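Local coordinates for membrane-associated protein VP24 (Marburg virus - Musoke, Kenya, 1980, PDB 4OR8) that may act as a minor matrix protein of the virion, with a role in nucleocapsid assembly and virus budding, at residues 69-74 with 233-238; 84-87 with 93-96; 112-117 with 172-177; 120-125 with 131-136; 192-195 with 200-203. One frame throughout, in Å; residues are numbered along the deposited sequence.

Contact 1 (69-74 with 233-238)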
# COMPACT_ATOMS: atom_id res chain seq x y z
N THR B 69 11.69 9.21 3.49
CA THR B 69 12.60 10.02 2.70
C THR B 69 11.81 10.93 1.76
O THR B 69 12.10 12.12 1.64
CB THR B 69 13.57 9.15 1.89
OG1 THR B 69 14.29 8.28 2.77
CG2 THR B 69 14.56 10.03 1.14
N LEU B 70 10.80 10.35 1.12
CA LEU B 70 9.95 11.10 0.19
C LEU B 70 9.18 12.22 0.89
O LEU B 70 9.13 13.34 0.39
CB LEU B 70 8.98 10.16 -0.52
CG LEU B 70 8.03 10.83 -1.51
CD1 LEU B 70 8.80 11.47 -2.66
CD2 LEU B 70 7.00 9.84 -2.03
N LEU B 71 8.58 11.91 2.04
CA LEU B 71 7.81 12.90 2.79
C LEU B 71 8.64 14.13 3.14
O LEU B 71 8.17 15.26 3.02
CB LEU B 71 7.24 12.30 4.07
CG LEU B 71 5.99 11.43 3.96
CD1 LEU B 71 5.62 10.86 5.32
CD2 LEU B 71 4.84 12.23 3.38
N HIS B 72 9.88 13.90 3.56
CA HIS B 72 10.76 14.99 3.91
C HIS B 72 11.13 15.83 2.70
O HIS B 72 11.17 17.06 2.77
CB HIS B 72 12.01 14.47 4.62
CG HIS B 72 11.79 14.13 6.06
ND1 HIS B 72 11.36 12.88 6.47
CD2 HIS B 72 11.93 14.87 7.19
CE1 HIS B 72 11.25 12.87 7.79
NE2 HIS B 72 11.59 14.06 8.25
N HIS B 73 11.37 15.17 1.57
CA HIS B 73 11.73 15.86 0.35
C HIS B 73 10.59 16.72 -0.20
O HIS B 73 10.81 17.80 -0.74
CB HIS B 73 12.19 14.87 -0.72
CG HIS B 73 12.62 15.51 -2.00
ND1 HIS B 73 13.61 16.47 -2.05
CD2 HIS B 73 12.18 15.35 -3.27
CE1 HIS B 73 13.77 16.86 -3.30
NE2 HIS B 73 12.91 16.20 -4.06
N LEU B 74 9.36 16.23 -0.06
CA LEU B 74 8.18 16.95 -0.55
C LEU B 74 7.93 18.28 0.18
O LEU B 74 7.13 19.10 -0.28
CB LEU B 74 6.94 16.06 -0.45
CG LEU B 74 6.89 14.83 -1.35
CD1 LEU B 74 5.65 14.00 -1.04
CD2 LEU B 74 6.91 15.23 -2.81
N VAL B 233 1.10 21.66 13.58
CA VAL B 233 0.68 20.68 12.58
C VAL B 233 1.70 19.56 12.42
O VAL B 233 2.86 19.81 12.10
CB VAL B 233 0.43 21.33 11.21
CG1 VAL B 233 0.20 20.27 10.15
CG2 VAL B 233 -0.75 22.29 11.28
N VAL B 234 1.27 18.33 12.66
CA VAL B 234 2.11 17.17 12.43
C VAL B 234 1.42 16.23 11.46
O VAL B 234 0.20 16.27 11.32
CB VAL B 234 2.42 16.40 13.73
CG1 VAL B 234 3.18 17.28 14.71
CG2 VAL B 234 1.14 15.88 14.37
N PHE B 235 2.20 15.40 10.78
CA PHE B 235 1.63 14.42 9.86
C PHE B 235 2.59 13.28 9.59
O PHE B 235 3.81 13.45 9.63
CB PHE B 235 1.18 15.08 8.55
CG PHE B 235 2.32 15.55 7.69
CD1 PHE B 235 2.92 16.77 7.92
CD2 PHE B 235 2.76 14.77 6.63
CE1 PHE B 235 3.96 17.20 7.12
CE2 PHE B 235 3.81 15.20 5.82
CZ PHE B 235 4.40 16.42 6.07
N GLY B 236 2.03 12.11 9.31
CA GLY B 236 2.81 10.94 8.98
C GLY B 236 2.09 10.10 7.95
O GLY B 236 0.96 10.40 7.58
N LEU B 237 2.73 9.03 7.50
CA LEU B 237 2.15 8.18 6.48
C LEU B 237 2.14 6.72 6.92
O LEU B 237 3.20 6.13 7.16
CB LEU B 237 2.94 8.31 5.17
CG LEU B 237 2.48 7.47 3.99
CD1 LEU B 237 1.06 7.84 3.59
CD2 LEU B 237 3.43 7.63 2.81
N VAL B 238 0.95 6.15 7.05
CA VAL B 238 0.82 4.74 7.37
C VAL B 238 0.63 3.93 6.09
O VAL B 238 -0.34 4.15 5.36
CB VAL B 238 -0.33 4.46 8.35
CG1 VAL B 238 -0.46 2.96 8.59
CG2 VAL B 238 -0.10 5.18 9.67
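Leu71 and Gly236 mark the nearest approach of the two backbones, their CA atoms 8.2 Å apart, where helix 69-73 runs roughly antiparallel to strand 233-238, with 146° between the N-to-C directions of the segments and 9.7 Å between their axes. That spacing is bridged by a single helix side chain. Leu71 points toward the strand and splits its two methyl groups between different neighbours. Leu71 CD1 reaches the root of Leu237, 3.7 Å from Leu237 CB, and also passes near the main chain between Gly236 and Leu237. The other branch, Leu71 CD2, meets the rim of the Phe235 ring, lying close to the ring plane at 4.0 Å from Phe235 CE2. The ring can stand there because chi1 of Phe235 is 70°, which tucks CG between the backbone N and the carbonyl carbon and swings the phenyl group toward the helix. Leu71 and Phe235 run past each other in opposite senses, so methyl meets ring edge and neither face is stacked by Leu71. Around them, Ile101 on the neighbouring short strand touches both Leu71 and Phe235, while Phe94 and Leu93 of helix 91-94 pack on Leu71 and Phe235 respectively. Every touching residue is buried and the side-chain contacts are carbon on carbon, which implies cohesion by hydrophobic burial and shape, with no directional polar bond joining these two segments.

Contact 2 (84-87 with 93-96); sequences QQTR and LFKN
Phe94 points its side chain toward Arg87 and Thr86 where helices 84-89 and 91-94 fold back on each other, with 5.3 Å between the CA atoms of Arg87 and Phe94. This is the close-packed part. Phe94 CB sits 4.0 Å from Arg87 CA, and the ring lies obliquely by Thr86 and Arg87, Phe94 CE2 ending 4.1 Å from Thr86 CG2. The buried Arg87 belongs to this packed side too. Its chain bends at chi3 (67°), bringing Arg87 NH2 to the carbonyl of Phe94 at the end of helix 91-94, where it donates to Phe94 O at 3.2 Å. This bond is bent, 136° at the hydrogen, and the donor stands above the carbonyl plane. Arg87 NH1 makes a weak bond to Gln84 OE1 at the guanidinium edge, and NE is taken by Leu74 O, so three different nitrogens each have an acceptor. The solvent side is left to Lys95, the exposed member, which lays its aliphatic part across the arginine at about a right angle, Lys95 CG over one guanidinium face at 3.5 Å from Arg87 NH2 and Lys95 CD 3.4 Å from Arg87 O. Among the neighbouring elements, Thr86 OG1 bonds to Gln253 of the second subunit, Phe94 also covers Leu74, and the adjacent Leu93 touches Val233 on strand 228-239 and Leu212 on strand 210-221.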
# COMPACT_ATOMS: atom_id res chain seq x y z
N GLN B 84 4.68 18.73 -7.75
CA GLN B 84 4.20 20.05 -7.36
C GLN B 84 2.69 20.06 -7.11
O GLN B 84 2.21 20.79 -6.24
CB GLN B 84 4.58 21.11 -8.40
CG GLN B 84 6.07 21.41 -8.45
CD GLN B 84 6.57 22.27 -7.28
OE1 GLN B 84 5.94 22.34 -6.22
NE2 GLN B 84 7.70 22.93 -7.48
N GLN B 85 1.96 19.25 -7.86
CA GLN B 85 0.52 19.14 -7.66
C GLN B 85 0.23 18.60 -6.26
O GLN B 85 -0.68 19.07 -5.58
CB GLN B 85 -0.09 18.22 -8.72
CG GLN B 85 -1.61 18.10 -8.62
CD GLN B 85 -2.19 17.18 -9.68
OE1 GLN B 85 -1.48 16.39 -10.29
NE2 GLN B 85 -3.50 17.29 -9.90
N THR B 86 1.03 17.63 -5.84
CA THR B 86 0.90 17.04 -4.51
C THR B 86 1.15 18.08 -3.43
O THR B 86 0.39 18.18 -2.46
CB THR B 86 1.88 15.86 -4.32
OG1 THR B 86 1.63 14.87 -5.32
CG2 THR B 86 1.72 15.25 -2.95
N ARG B 87 2.21 18.87 -3.60
CA ARG B 87 2.53 19.93 -2.65
C ARG B 87 1.41 20.97 -2.58
O ARG B 87 1.11 21.50 -1.51
CB ARG B 87 3.86 20.60 -3.02
CG ARG B 87 5.04 19.64 -3.08
CD ARG B 87 6.36 20.39 -3.22
NE ARG B 87 6.68 21.17 -2.02
CZ ARG B 87 6.75 22.50 -1.98
NH1 ARG B 87 6.53 23.21 -3.08
NH2 ARG B 87 7.04 23.12 -0.85
N LEU B 93 0.70 21.12 4.69
CA LEU B 93 1.65 20.09 5.07
C LEU B 93 3.02 20.28 4.42
O LEU B 93 4.05 20.24 5.09
CB LEU B 93 1.10 18.70 4.74
CG LEU B 93 -0.23 18.32 5.40
CD1 LEU B 93 -0.59 16.88 5.11
CD2 LEU B 93 -0.18 18.57 6.90
N PHE B 94 3.03 20.49 3.11
CA PHE B 94 4.28 20.53 2.36
C PHE B 94 4.81 21.93 2.08
O PHE B 94 6.02 22.14 2.03
CB PHE B 94 4.14 19.76 1.04
CG PHE B 94 3.81 18.31 1.22
CD1 PHE B 94 4.69 17.47 1.89
CD2 PHE B 94 2.63 17.79 0.72
CE1 PHE B 94 4.39 16.13 2.06
CE2 PHE B 94 2.33 16.45 0.88
CZ PHE B 94 3.22 15.62 1.56
N LYS B 95 3.91 22.88 1.89
CA LYS B 95 4.31 24.26 1.64
C LYS B 95 4.19 25.10 2.91
O LYS B 95 4.00 26.32 2.86
CB LYS B 95 3.49 24.85 0.49
CG LYS B 95 3.62 24.05 -0.79
CD LYS B 95 2.67 24.54 -1.87
CE LYS B 95 3.05 25.93 -2.33
NZ LYS B 95 2.27 26.32 -3.53
N ASN B 96 4.31 24.43 4.05
CA ASN B 96 4.40 25.08 5.35
C ASN B 96 5.58 24.48 6.11
O ASN B 96 5.50 23.34 6.57
CB ASN B 96 3.11 24.88 6.14
CG ASN B 96 3.24 25.34 7.58
OD1 ASN B 96 4.03 26.23 7.90
ND2 ASN B 96 2.46 24.73 8.47

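Contact 3 (112-117 with 172-177); sequences LGVALK and KNFFNK
Helix-to-helix packing in the interior of the fold brings Phe174, on helix 161-178, over Ala115 near the end of helix 104-115; the two CA atoms stand 5.9 Å apart, the nearest pair of the two segments. The small alanine lets the ring lie almost on the opposing backbone. Ala115 CA sits above the centre of the Phe174 ring, 3.9 Å from the centroid and only 13° off the ring normal, a CH-pi contact over the face. Ala115 CB lies beside it, close to Phe174 CD2. Phe174 reaches this place with its CG trans to the backbone N (chi1 -180°), which carries the ring directly out from its own helix. Val114 CG1 approaches obliquely, to within 3.7 Å of Phe174 CZ, so neighbouring residues of one helix both meet the same ring, Ala115 over its face and Val114 at a slant. Earlier on that helix, Leu112, modelled in two conformers, makes a less certain contact with Phe175. Leu111 touches both phenylalanines from the same helix, and Phe61 of strand 59-64 packs on Leu112 and Phe175. All five touching residues are buried and wholly apolar in their side chains. Cohesion therefore rests on dispersion, helped by the polarised CA-H of Ala115 facing the ring's pi cloud, and on exclusion of water.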
# COMPACT_ATOMS: atom_id res chain seq x y z
N LEU B 112 -5.02 4.55 15.64
CA LEU B 112 -5.66 3.65 16.60
C LEU B 112 -6.49 4.42 17.62
O LEU B 112 -7.56 3.97 18.02
CB LEU B 112 -4.62 2.79 17.31
CG LEU B 112 -4.22 1.52 16.56
CD1 LEU B 112 -3.14 0.76 17.31
CD2 LEU B 112 -5.44 0.64 16.35
N GLY B 113 -6.00 5.59 18.03
CA GLY B 113 -6.73 6.43 18.96
C GLY B 113 -8.08 6.83 18.39
O GLY B 113 -9.08 6.86 19.10
N VAL B 114 -8.10 7.14 17.10
CA VAL B 114 -9.33 7.47 16.40
C VAL B 114 -10.29 6.28 16.35
O VAL B 114 -11.48 6.43 16.58
CB VAL B 114 -9.03 7.98 14.97
CG1 VAL B 114 -10.31 8.12 14.16
CG2 VAL B 114 -8.28 9.29 15.03
N ALA B 115 -9.74 5.11 16.04
CA ALA B 115 -10.53 3.88 15.90
C ALA B 115 -11.26 3.54 17.20
O ALA B 115 -12.41 3.09 17.17
CB ALA B 115 -9.65 2.73 15.48
N LEU B 116 -10.59 3.76 18.33
CA LEU B 116 -11.21 3.49 19.63
C LEU B 116 -12.42 4.38 19.90
O LEU B 116 -13.22 4.08 20.79
CB LEU B 116 -10.18 3.66 20.75
CG LEU B 116 -9.41 2.43 21.24
CD1 LEU B 116 -8.73 1.71 20.09
CD2 LEU B 116 -8.39 2.84 22.28
N LYS B 117 -12.56 5.47 19.16
CA LYS B 117 -13.70 6.36 19.36
C LYS B 117 -14.77 6.15 18.30
O LYS B 117 -15.72 6.92 18.23
CB LYS B 117 -13.28 7.83 19.41
CG LYS B 117 -12.30 8.17 20.53
CD LYS B 117 -12.85 7.82 21.91
CE LYS B 117 -14.05 8.70 22.26
NZ LYS B 117 -14.63 8.35 23.58
N LYS B 172 -10.71 -3.73 13.89
CA LYS B 172 -10.62 -4.36 12.57
C LYS B 172 -11.69 -3.80 11.65
O LYS B 172 -11.45 -3.57 10.46
CB LYS B 172 -10.77 -5.88 12.69
CG LYS B 172 -9.60 -6.58 13.34
CD LYS B 172 -9.87 -8.07 13.55
CE LYS B 172 -9.89 -8.83 12.23
NZ LYS B 172 -8.55 -8.85 11.58
N ASN B 173 -12.87 -3.57 12.21
CA ASN B 173 -13.98 -3.00 11.46
C ASN B 173 -13.68 -1.59 10.98
O ASN B 173 -14.02 -1.22 9.85
CB ASN B 173 -15.26 -3.02 12.30
CG ASN B 173 -16.43 -2.35 11.61
OD1 ASN B 173 -16.81 -1.24 11.96
ND2 ASN B 173 -17.00 -3.03 10.62
N PHE B 174 -13.03 -0.80 11.83
CA PHE B 174 -12.66 0.56 11.47
C PHE B 174 -11.60 0.56 10.38
O PHE B 174 -11.63 1.39 9.47
CB PHE B 174 -12.15 1.33 12.69
CG PHE B 174 -11.76 2.74 12.39
CD1 PHE B 174 -12.71 3.75 12.36
CD2 PHE B 174 -10.44 3.08 12.14
CE1 PHE B 174 -12.36 5.05 12.09
CE2 PHE B 174 -10.07 4.38 11.87
CZ PHE B 174 -11.04 5.37 11.84
N PHE B 175 -10.65 -0.36 10.47
CA PHE B 175 -9.62 -0.51 9.45
C PHE B 175 -10.28 -0.84 8.13
O PHE B 175 -9.91 -0.30 7.09
CB PHE B 175 -8.64 -1.62 9.82
CG PHE B 175 -7.70 -1.26 10.92
CD1 PHE B 175 -7.47 0.07 11.25
CD2 PHE B 175 -7.03 -2.24 11.63
CE1 PHE B 175 -6.59 0.40 12.26
CE2 PHE B 175 -6.15 -1.92 12.64
CZ PHE B 175 -5.93 -0.59 12.96
N ASN B 176 -11.27 -1.72 8.19
CA ASN B 176 -11.98 -2.15 7.00
C ASN B 176 -12.76 -1.03 6.32
O ASN B 176 -12.82 -0.97 5.09
CB ASN B 176 -12.92 -3.31 7.34
CG ASN B 176 -13.74 -3.76 6.14
OD1 ASN B 176 -13.28 -4.56 5.33
ND2 ASN B 176 -14.96 -3.24 6.03
N LYS B 177 -13.36 -0.15 7.11
CA LYS B 177 -14.13 0.94 6.53
C LYS B 177 -13.22 2.04 5.99
O LYS B 177 -13.62 2.83 5.14
CB LYS B 177 -15.16 1.49 7.52
CG LYS B 177 -14.58 2.18 8.74
CD LYS B 177 -15.54 2.11 9.92
CE LYS B 177 -16.94 2.57 9.54
NZ LYS B 177 -17.87 2.51 10.70

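Contact 4 (120-125 with 131-136); sequences ELQQSL and SIVHML
Val133 gives the largest share of buried surface here, its side chain directed from helix 127-142 toward the loop that leads into that same helix. Its two methyl groups go to different residues. Val133 CG2 meets Leu125 CD1 at 3.8 Å, the closest approach between the segments, while Val133 CG1 faces the outer part of the Gln122 side chain at slightly longer range. Leu125 and Val133 meet at about a right angle, one branch of each doing the touching. With chi1 of Leu125 at -57° its CG stands opposite the carbonyl carbon, beside the backbone N, and with chi2 at 180° the chain carries CD1 onward to the valine. Gln122 also points toward the helix, and its side chain lies against Val133 CG1 as a partial cover.

The backbones stay well apart, 8.5 Å between the CA atoms of Gln122 and Val133. The loop is shaped by a type I beta turn from Leu121 to Ser124, after which Leu125 comes back to the helix. Leu121 and Leu125 also pack on Leu167 and Ile166 of helix 161-178, and Gln122 O receives a hydrogen bond from Arg130 NH2, which ties the turn to the start of the helix by a polar link of its own. Between the segments themselves the joining is apolar and light: one methyl pair with a partly exposed glutamine beside it, implying that the loop is seated by hydrophobic cover and by these outside partners together.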
# COMPACT_ATOMS: atom_id res chain seq x y z
N GLU B 120 -19.50 2.89 16.04
CA GLU B 120 -20.02 1.55 15.88
C GLU B 120 -19.41 0.62 16.92
O GLU B 120 -19.98 -0.42 17.25
CB GLU B 120 -19.71 1.04 14.47
CG GLU B 120 -20.52 -0.17 14.05
CD GLU B 120 -20.39 -0.46 12.57
OE1 GLU B 120 -19.60 0.24 11.90
OE2 GLU B 120 -21.07 -1.39 12.08
N LEU B 121 -18.26 1.02 17.45
CA LEU B 121 -17.56 0.23 18.46
C LEU B 121 -18.08 0.50 19.88
O LEU B 121 -18.24 -0.42 20.68
CB LEU B 121 -16.06 0.50 18.40
CG LEU B 121 -15.22 -0.07 19.54
CD1 LEU B 121 -15.44 -1.58 19.67
CD2 LEU B 121 -13.75 0.23 19.31
N GLN B 122 -18.33 1.77 20.17
CA GLN B 122 -18.70 2.21 21.51
C GLN B 122 -20.19 2.03 21.77
O GLN B 122 -20.72 2.50 22.77
CB GLN B 122 -18.29 3.66 21.68
CG GLN B 122 -16.81 3.86 21.58
CD GLN B 122 -16.45 5.31 21.65
OE1 GLN B 122 -17.10 6.15 21.03
NE2 GLN B 122 -15.43 5.63 22.43
N GLN B 123 -20.85 1.33 20.86
CA GLN B 123 -22.28 1.20 20.93
C GLN B 123 -22.67 -0.09 21.67
O GLN B 123 -23.72 -0.17 22.31
CB GLN B 123 -22.88 1.31 19.53
CG GLN B 123 -24.03 0.38 19.24
CD GLN B 123 -23.56 -0.94 18.68
OE1 GLN B 123 -22.36 -1.25 18.68
NE2 GLN B 123 -24.50 -1.74 18.18
N SER B 124 -21.78 -1.08 21.63
CA SER B 124 -22.02 -2.36 22.29
C SER B 124 -21.11 -2.59 23.49
O SER B 124 -20.99 -3.71 23.99
CB SER B 124 -21.87 -3.51 21.30
OG SER B 124 -20.60 -3.48 20.68
N LEU B 125 -20.45 -1.53 23.96
CA LEU B 125 -19.60 -1.61 25.13
C LEU B 125 -20.39 -1.22 26.38
O LEU B 125 -21.26 -0.36 26.32
CB LEU B 125 -18.40 -0.67 24.99
CG LEU B 125 -17.49 -0.86 23.79
CD1 LEU B 125 -16.36 0.17 23.82
CD2 LEU B 125 -16.94 -2.27 23.75
N SER B 131 -15.68 3.96 29.35
CA SER B 131 -14.86 5.01 29.93
C SER B 131 -13.39 4.61 29.96
O SER B 131 -12.50 5.47 29.90
CB SER B 131 -15.35 5.37 31.34
OG SER B 131 -15.05 4.33 32.26
N ILE B 132 -13.13 3.31 30.06
CA ILE B 132 -11.76 2.80 29.97
C ILE B 132 -11.22 3.03 28.56
O ILE B 132 -10.11 3.53 28.39
CB ILE B 132 -11.69 1.31 30.33
CG1 ILE B 132 -11.89 1.12 31.83
CG2 ILE B 132 -10.36 0.72 29.90
CD1 ILE B 132 -11.83 -0.32 32.29
N VAL B 133 -12.03 2.66 27.57
CA VAL B 133 -11.67 2.88 26.17
C VAL B 133 -11.37 4.35 25.91
O VAL B 133 -10.48 4.69 25.14
CB VAL B 133 -12.79 2.39 25.22
CG1 VAL B 133 -12.51 2.80 23.78
CG2 VAL B 133 -12.94 0.88 25.31
N HIS B 134 -12.11 5.22 26.59
CA HIS B 134 -11.88 6.66 26.48
C HIS B 134 -10.49 7.03 26.99
O HIS B 134 -9.78 7.81 26.36
CB HIS B 134 -12.95 7.43 27.24
CG HIS B 134 -12.82 8.91 27.11
ND1 HIS B 134 -12.41 9.72 28.16
CD2 HIS B 134 -13.04 9.74 26.06
CE1 HIS B 134 -12.39 10.98 27.76
NE2 HIS B 134 -12.76 11.02 26.49
N MET B 135 -10.11 6.48 28.14
CA MET B 135 -8.79 6.70 28.70
C MET B 135 -7.71 6.18 27.76
O MET B 135 -6.71 6.85 27.53
CB MET B 135 -8.66 6.03 30.07
CG MET B 135 -9.33 6.79 31.20
SD MET B 135 -9.14 5.97 32.80
CE MET B 135 -10.41 4.71 32.71
N LEU B 136 -7.92 4.98 27.22
CA LEU B 136 -6.98 4.38 26.27
C LEU B 136 -6.82 5.27 25.05
O LEU B 136 -5.71 5.51 24.58
CB LEU B 136 -7.45 2.99 25.84
CG LEU B 136 -7.40 1.90 26.91
CD1 LEU B 136 -7.95 0.58 26.36
CD2 LEU B 136 -5.99 1.71 27.43

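Contact 5 (192-195 with 200-203); sequences SIEI and QQII
Chi1 of Ile195 at -168° sets its CG2 between the backbone N and the carbonyl carbon, where it lies 3.8 Å from Ile202 CB on one face of a beta hairpin; on the other face, chi1 of Glu194 at -53° turns Glu194 CG to within 3.6 Å of Ile203 CG1. The hairpin joins strands 192-196 and 201-206, and its segments 192-195 and 201-203 run antiparallel, 167° between their directions. Ile195 and Ile202 form the hydrogen-bonded pair: Ile195 N donates to Ile202 O at 2.9 Å and Ile202 N to Ile195 O at 2.8 Å, both nearly along the C=O axis. Next to it, Glu194 and Ile203 make a non-hydrogen-bonded pair, their side chains running the same way. The carboxylate of Glu194 continues beyond them to the second subunit, where Ser19 bonds to OE2; residues 192-194 pair in an antiparallel ladder with a strand of that chain, so the sheet carries on across the interface. Within the hairpin, two CA-H...O contacts fill in between the main bonds, Glu194 CA to Ile202 O at 3.4 Å and Ile203 CA to Ile193 O at 3.6 Å.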
# COMPACT_ATOMS: atom_id res chain seq x y z
N SER B 192 -11.28 11.25 2.45
CA SER B 192 -10.79 11.54 3.79
C SER B 192 -11.80 11.26 4.88
O SER B 192 -13.01 11.17 4.63
CB SER B 192 -10.34 13.00 3.89
OG SER B 192 -9.23 13.26 3.04
N ILE B 193 -11.30 11.11 6.10
CA ILE B 193 -12.13 11.04 7.29
C ILE B 193 -11.63 12.07 8.29
O ILE B 193 -10.47 12.03 8.71
CB ILE B 193 -12.07 9.66 7.94
CG1 ILE B 193 -12.54 8.59 6.97
CG2 ILE B 193 -12.92 9.63 9.20
CD1 ILE B 193 -12.31 7.18 7.48
N GLU B 194 -12.50 13.00 8.68
CA GLU B 194 -12.12 14.03 9.64
C GLU B 194 -12.80 13.79 10.98
O GLU B 194 -13.90 13.26 11.04
CB GLU B 194 -12.47 15.41 9.12
CG GLU B 194 -11.92 15.71 7.74
CD GLU B 194 -12.10 17.16 7.35
OE1 GLU B 194 -12.47 17.96 8.23
OE2 GLU B 194 -11.87 17.48 6.17
N ILE B 195 -12.13 14.21 12.05
CA ILE B 195 -12.67 14.06 13.39
C ILE B 195 -12.00 15.05 14.33
O ILE B 195 -10.85 15.45 14.11
CB ILE B 195 -12.49 12.61 13.90
CG1 ILE B 195 -13.30 12.36 15.17
CG2 ILE B 195 -11.02 12.29 14.11
CD1 ILE B 195 -13.31 10.92 15.61
N GLN B 200 -8.01 18.54 19.25
CA GLN B 200 -7.13 18.51 18.09
C GLN B 200 -7.77 17.87 16.86
O GLN B 200 -8.20 16.72 16.89
CB GLN B 200 -5.78 17.87 18.42
CG GLN B 200 -5.84 16.49 19.04
CD GLN B 200 -4.47 16.02 19.50
OE1 GLN B 200 -3.85 16.65 20.36
NE2 GLN B 200 -3.99 14.92 18.93
N GLN B 201 -7.81 18.63 15.77
CA GLN B 201 -8.44 18.18 14.53
C GLN B 201 -7.58 17.12 13.84
O GLN B 201 -6.44 17.38 13.46
CB GLN B 201 -8.67 19.35 13.59
CG GLN B 201 -9.65 19.05 12.47
CD GLN B 201 -9.69 20.13 11.42
OE1 GLN B 201 -8.66 20.66 11.00
NE2 GLN B 201 -10.90 20.48 10.98
N ILE B 202 -8.15 15.93 13.66
CA ILE B 202 -7.43 14.84 13.01
C ILE B 202 -8.04 14.50 11.66
O ILE B 202 -9.26 14.33 11.54
CB ILE B 202 -7.43 13.58 13.90
CG1 ILE B 202 -6.85 13.91 15.28
CG2 ILE B 202 -6.65 12.46 13.24
CD1 ILE B 202 -6.85 12.73 16.23
N ILE B 203 -7.20 14.42 10.63
CA ILE B 203 -7.65 14.11 9.28
C ILE B 203 -6.87 12.95 8.65
O ILE B 203 -5.65 13.02 8.52
CB ILE B 203 -7.56 15.34 8.36
CG1 ILE B 203 -8.59 16.39 8.77
CG2 ILE B 203 -7.78 14.93 6.91
CD1 ILE B 203 -7.99 17.68 9.27

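Contact 3 lies nearest the centre of the chain and is all carbon, a ring laid on a helix backbone; contact 5, beside it, adds main-chain bonds, and Val114 touches Ile202 and Ile195 to join the two. Contacts 1 and 5 reach the same mixed sheet, one through a packed helix, the other through its hairpin. Contacts 1 and 2 share a boundary at Leu74; contact 2 is the most peripheral, its centre about 22 Å from that of the chain, and the more polar, with an exposed lysine. Contact 4, about 17 Å out between the same centres, sits on the opposite side, linked to contact 3 by the salt bridge of Lys177 with Glu120. Contacts 1, 2 and 5 also meet the second subunit.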